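Local structure of carbon monoxide dehydrogenase (Thermococcus sp. AM4, 6T7J) at residues N435-G447 and I617-P631. The protein probably catalyses the reversible oxidation of carbon monoxide to carbon dioxide at a nickel-iron-sulfur cluster, which lacks its nickel in this as-isolated form. Sequence-based numbering, arbitrary orientation.
Sequences NALRDGTIKGIVG and IYNVILEKRKKLGWP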
# COMPACT_ATOMS: atom_id res chain seq x y z
N ASN A 435 16.26 -33.38 -23.22
CA ASN A 435 16.80 -33.86 -24.49
C ASN A 435 16.09 -33.23 -25.67
O ASN A 435 16.72 -32.89 -26.68
CB ASN A 435 16.71 -35.38 -24.56
CG ASN A 435 17.50 -36.07 -23.47
OD1 ASN A 435 17.05 -37.06 -22.88
ND2 ASN A 435 18.69 -35.56 -23.18
N ALA A 436 14.77 -33.06 -25.56
CA ALA A 436 14.02 -32.42 -26.64
C ALA A 436 14.42 -30.96 -26.81
O ALA A 436 14.42 -30.44 -27.94
CB ALA A 436 12.52 -32.52 -26.36
N LEU A 437 14.76 -30.28 -25.71
CA LEU A 437 15.23 -28.90 -25.81
C LEU A 437 16.64 -28.85 -26.40
O LEU A 437 16.95 -27.94 -27.18
CB LEU A 437 15.20 -28.23 -24.44
CG LEU A 437 13.83 -27.89 -23.84
CD1 LEU A 437 13.97 -27.57 -22.36
CD2 LEU A 437 13.18 -26.74 -24.58
N ARG A 438 17.49 -29.81 -26.03
CA ARG A 438 18.86 -29.82 -26.54
C ARG A 438 18.91 -30.16 -28.02
O ARG A 438 19.74 -29.62 -28.76
CB ARG A 438 19.71 -30.80 -25.73
CG ARG A 438 20.46 -30.17 -24.58
CD ARG A 438 21.68 -30.99 -24.19
NE ARG A 438 21.29 -32.28 -23.62
CZ ARG A 438 21.14 -32.51 -22.32
NH1 ARG A 438 21.34 -31.53 -21.44
NH2 ARG A 438 20.79 -33.71 -21.90
N ASP A 439 18.04 -31.07 -28.47
CA ASP A 439 18.02 -31.45 -29.88
C ASP A 439 17.53 -30.32 -30.77
O ASP A 439 17.99 -30.18 -31.91
CB ASP A 439 17.11 -32.67 -30.09
CG ASP A 439 17.69 -33.94 -29.51
OD1 ASP A 439 18.86 -33.91 -29.06
OD2 ASP A 439 16.98 -34.97 -29.51
N GLY A 440 16.61 -29.50 -30.26
CA GLY A 440 15.83 -28.61 -31.09
C GLY A 440 14.44 -29.11 -31.39
O GLY A 440 13.68 -28.41 -32.06
N THR A 441 14.09 -30.31 -30.90
CA THR A 441 12.72 -30.80 -31.05
C THR A 441 11.73 -29.83 -30.43
O THR A 441 10.63 -29.62 -30.96
CB THR A 441 12.59 -32.19 -30.43
OG1 THR A 441 13.81 -32.92 -30.63
CG2 THR A 441 11.45 -32.95 -31.07
N ILE A 442 12.09 -29.23 -29.30
CA ILE A 442 11.35 -28.13 -28.70
C ILE A 442 12.29 -26.94 -28.61
O ILE A 442 13.36 -27.03 -27.99
CB ILE A 442 10.78 -28.50 -27.32
CG1 ILE A 442 9.71 -29.58 -27.47
CG2 ILE A 442 10.21 -27.27 -26.63
CD1 ILE A 442 9.01 -29.94 -26.18
N LYS A 443 11.91 -25.83 -29.25
CA LYS A 443 12.78 -24.65 -29.25
C LYS A 443 12.89 -24.05 -27.86
O LYS A 443 13.98 -23.66 -27.43
CB LYS A 443 12.25 -23.61 -30.24
CG LYS A 443 13.03 -23.54 -31.55
CD LYS A 443 13.16 -24.92 -32.17
CE LYS A 443 14.10 -24.89 -33.37
NZ LYS A 443 14.46 -26.26 -33.82
N GLY A 444 11.78 -23.97 -27.15
CA GLY A 444 11.79 -23.43 -25.80
C GLY A 444 10.43 -23.58 -25.16
O GLY A 444 9.54 -24.24 -25.69
N ILE A 445 10.29 -22.95 -24.00
CA ILE A 445 9.03 -22.93 -23.25
C ILE A 445 8.65 -21.48 -22.99
O ILE A 445 9.52 -20.65 -22.70
CB ILE A 445 9.15 -23.71 -21.93
CG1 ILE A 445 9.73 -25.10 -22.18
CG2 ILE A 445 7.79 -23.81 -21.24
CD1 ILE A 445 10.29 -25.75 -20.94
N VAL A 446 7.37 -21.18 -23.11
CA VAL A 446 6.88 -19.83 -22.84
C VAL A 446 5.66 -19.92 -21.94
O VAL A 446 4.71 -20.66 -22.23
CB VAL A 446 6.54 -19.06 -24.13
CG1 VAL A 446 5.84 -17.75 -23.79
CG2 VAL A 446 7.81 -18.79 -24.92
N GLY A 447 5.69 -19.18 -20.84
CA GLY A 447 4.54 -19.06 -19.96
C GLY A 447 3.69 -17.85 -20.30
O GLY A 447 4.18 -16.71 -20.29
N ILE A 617 9.70 -12.96 -29.15
CA ILE A 617 9.92 -14.01 -28.16
C ILE A 617 10.68 -15.17 -28.78
O ILE A 617 11.61 -15.72 -28.17
CB ILE A 617 8.56 -14.46 -27.58
CG1 ILE A 617 8.06 -13.44 -26.56
CG2 ILE A 617 8.67 -15.85 -26.96
CD1 ILE A 617 6.55 -13.42 -26.40
N TYR A 618 10.32 -15.56 -30.01
CA TYR A 618 11.02 -16.64 -30.68
C TYR A 618 12.48 -16.28 -30.95
O TYR A 618 13.37 -17.12 -30.82
CB TYR A 618 10.31 -17.00 -31.98
CG TYR A 618 10.91 -18.20 -32.67
CD1 TYR A 618 10.82 -19.46 -32.11
CD2 TYR A 618 11.56 -18.06 -33.89
CE1 TYR A 618 11.36 -20.56 -32.74
CE2 TYR A 618 12.11 -19.15 -34.53
CZ TYR A 618 12.01 -20.40 -33.95
OH TYR A 618 12.55 -21.49 -34.58
N ASN A 619 12.74 -15.02 -31.32
CA ASN A 619 14.11 -14.60 -31.56
C ASN A 619 14.93 -14.60 -30.27
O ASN A 619 16.10 -14.98 -30.28
CB ASN A 619 14.14 -13.22 -32.22
CG ASN A 619 13.87 -13.29 -33.71
OD1 ASN A 619 14.07 -14.32 -34.34
ND2 ASN A 619 13.42 -12.17 -34.28
N VAL A 620 14.32 -14.19 -29.16
CA VAL A 620 15.01 -14.24 -27.88
C VAL A 620 15.31 -15.68 -27.49
O VAL A 620 16.39 -16.00 -26.97
CB VAL A 620 14.17 -13.51 -26.80
CG1 VAL A 620 14.51 -14.03 -25.40
CG2 VAL A 620 14.40 -12.01 -26.88
N ILE A 621 14.37 -16.59 -27.77
CA ILE A 621 14.60 -18.01 -27.49
C ILE A 621 15.75 -18.54 -28.34
O ILE A 621 16.60 -19.28 -27.85
CB ILE A 621 13.31 -18.81 -27.71
CG1 ILE A 621 12.28 -18.49 -26.62
CG2 ILE A 621 13.60 -20.30 -27.74
CD1 ILE A 621 10.93 -19.12 -26.85
N LEU A 622 15.78 -18.16 -29.62
CA LEU A 622 16.88 -18.59 -30.49
C LEU A 622 18.21 -18.03 -30.00
O LEU A 622 19.25 -18.70 -30.09
CB LEU A 622 16.61 -18.16 -31.93
CG LEU A 622 15.52 -18.93 -32.69
CD1 LEU A 622 15.57 -18.59 -34.17
CD2 LEU A 622 15.66 -20.43 -32.47
N GLU A 623 18.20 -16.80 -29.48
CA GLU A 623 19.40 -16.21 -28.90
C GLU A 623 19.89 -17.03 -27.71
O GLU A 623 21.08 -17.33 -27.59
CB GLU A 623 19.11 -14.77 -28.49
CG GLU A 623 20.32 -13.85 -28.49
CD GLU A 623 19.93 -12.40 -28.31
OE1 GLU A 623 20.11 -11.87 -27.19
OE2 GLU A 623 19.43 -11.79 -29.28
N LYS A 624 18.96 -17.40 -26.82
CA LYS A 624 19.33 -18.21 -25.66
C LYS A 624 19.81 -19.60 -26.08
O LYS A 624 20.66 -20.19 -25.40
CB LYS A 624 18.16 -18.32 -24.70
CG LYS A 624 17.69 -16.99 -24.12
CD LYS A 624 18.29 -16.75 -22.75
CE LYS A 624 18.49 -15.26 -22.49
NZ LYS A 624 17.24 -14.48 -22.70
N ARG A 625 19.28 -20.13 -27.18
CA ARG A 625 19.78 -21.39 -27.71
C ARG A 625 21.20 -21.25 -28.22
O ARG A 625 22.05 -22.11 -27.96
CB ARG A 625 18.86 -21.89 -28.83
CG ARG A 625 17.46 -22.26 -28.39
CD ARG A 625 16.74 -23.03 -29.47
NE ARG A 625 17.33 -24.35 -29.67
CZ ARG A 625 17.02 -25.42 -28.96
NH1 ARG A 625 16.11 -25.33 -28.00
NH2 ARG A 625 17.60 -26.58 -29.21
N LYS A 626 21.48 -20.18 -28.97
CA LYS A 626 22.82 -19.95 -29.48
C LYS A 626 23.82 -19.77 -28.34
O LYS A 626 24.95 -20.26 -28.41
CB LYS A 626 22.84 -18.73 -30.41
CG LYS A 626 22.06 -18.93 -31.70
CD LYS A 626 22.09 -17.68 -32.58
CE LYS A 626 21.19 -16.58 -32.03
NZ LYS A 626 20.59 -15.74 -33.10
N LYS A 627 23.42 -19.08 -27.27
CA LYS A 627 24.31 -18.90 -26.13
C LYS A 627 24.56 -20.20 -25.37
O LYS A 627 25.56 -20.30 -24.66
CB LYS A 627 23.76 -17.83 -25.18
CG LYS A 627 23.74 -16.43 -25.77
CD LYS A 627 23.36 -15.40 -24.71
CE LYS A 627 23.20 -14.02 -25.32
NZ LYS A 627 24.46 -13.51 -25.93
N LEU A 628 23.68 -21.18 -25.51
CA LEU A 628 23.82 -22.47 -24.85
C LEU A 628 24.62 -23.48 -25.66
O LEU A 628 24.77 -24.62 -25.22
CB LEU A 628 22.44 -23.05 -24.53
CG LEU A 628 21.73 -22.53 -23.28
CD1 LEU A 628 20.39 -23.23 -23.12
CD2 LEU A 628 22.58 -22.72 -22.04
N GLY A 629 25.13 -23.09 -26.83
CA GLY A 629 25.83 -24.03 -27.68
C GLY A 629 24.95 -25.11 -28.26
O GLY A 629 25.46 -26.14 -28.71
N TRP A 630 23.64 -24.91 -28.28
CA TRP A 630 22.70 -25.88 -28.79
C TRP A 630 22.42 -25.64 -30.26
O TRP A 630 22.64 -24.54 -30.77
CB TRP A 630 21.39 -25.82 -27.99
CG TRP A 630 21.51 -26.29 -26.58
CD1 TRP A 630 22.63 -26.80 -25.98
CD2 TRP A 630 20.48 -26.31 -25.59
NE1 TRP A 630 22.35 -27.13 -24.68
CE2 TRP A 630 21.04 -26.83 -24.41
CE3 TRP A 630 19.14 -25.92 -25.59
CZ2 TRP A 630 20.30 -26.98 -23.24
CZ3 TRP A 630 18.41 -26.07 -24.42
CH2 TRP A 630 18.99 -26.60 -23.26
N PRO A 631 21.93 -26.66 -30.99
CA PRO A 631 21.52 -26.46 -32.38
C PRO A 631 20.36 -25.48 -32.51
O PRO A 631 19.81 -25.04 -31.50
CB PRO A 631 21.10 -27.86 -32.83
CG PRO A 631 20.85 -28.62 -31.57
CD PRO A 631 21.83 -28.07 -30.59
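Arg625 reaches from the last full turn of helix 610-627 to backbone carbonyls at the end of helix 431-439 and in the loop that follows. Its NH2 donates to Leu437 O (2.5 Å), an oxygen lying near the guanidinium plane, with a weak second bond to the same oxygen from NH1. NH1 also bonds Lys443 O (2.8 Å), approaching from above that carbonyl's plane. On the remaining edge NE donates to Pro631 O (3.2 Å, N-H...O 163°), so the three nitrogens together fix the rotation of the group. The bend at chi3 (68°) turns the guanidinium so that NH1 and NH2 meet the carbonyls of Leu437 and Lys443, and Trp630 CE3 rests over one of its faces. Lys443 NZ binds Gly440 O (2.9 Å) across the turn and also Leu632 O, tying in the C-terminus.

Aliphatic and aromatic packing flanks these bonds. Arg438 lays CG over one face of the Trp630 indole (3.4 Å from CE2), its CA adding a CH-pi contact, while Leu628 CD1 takes the opposite face; the Arg438 guanidinium runs on past the ring. Lys443 CG meets Tyr618 CE1 at 3.6 Å. Farther along, Val446 CG2 touches both Ile617 CG2 and Ile621 CD1, and Ile621 CG2 packs on Lys443 O (3.4 Å) beside Gly444, whose lack of a side chain lets the helix come near the strand.

Gly629, with positive phi, closes helix 610-627 in a Schellman motif that directs Trp630 and Pro631 back onto helix 431-439. Through Ile617 and Ile621 the C-terminal helix packs on Val446 of strand 444-448, an interior strand of a parallel, Rossmann-like sheet (order 3-2-1-4-5-6), in an alpha/beta domain characteristic of carbon monoxide dehydrogenases.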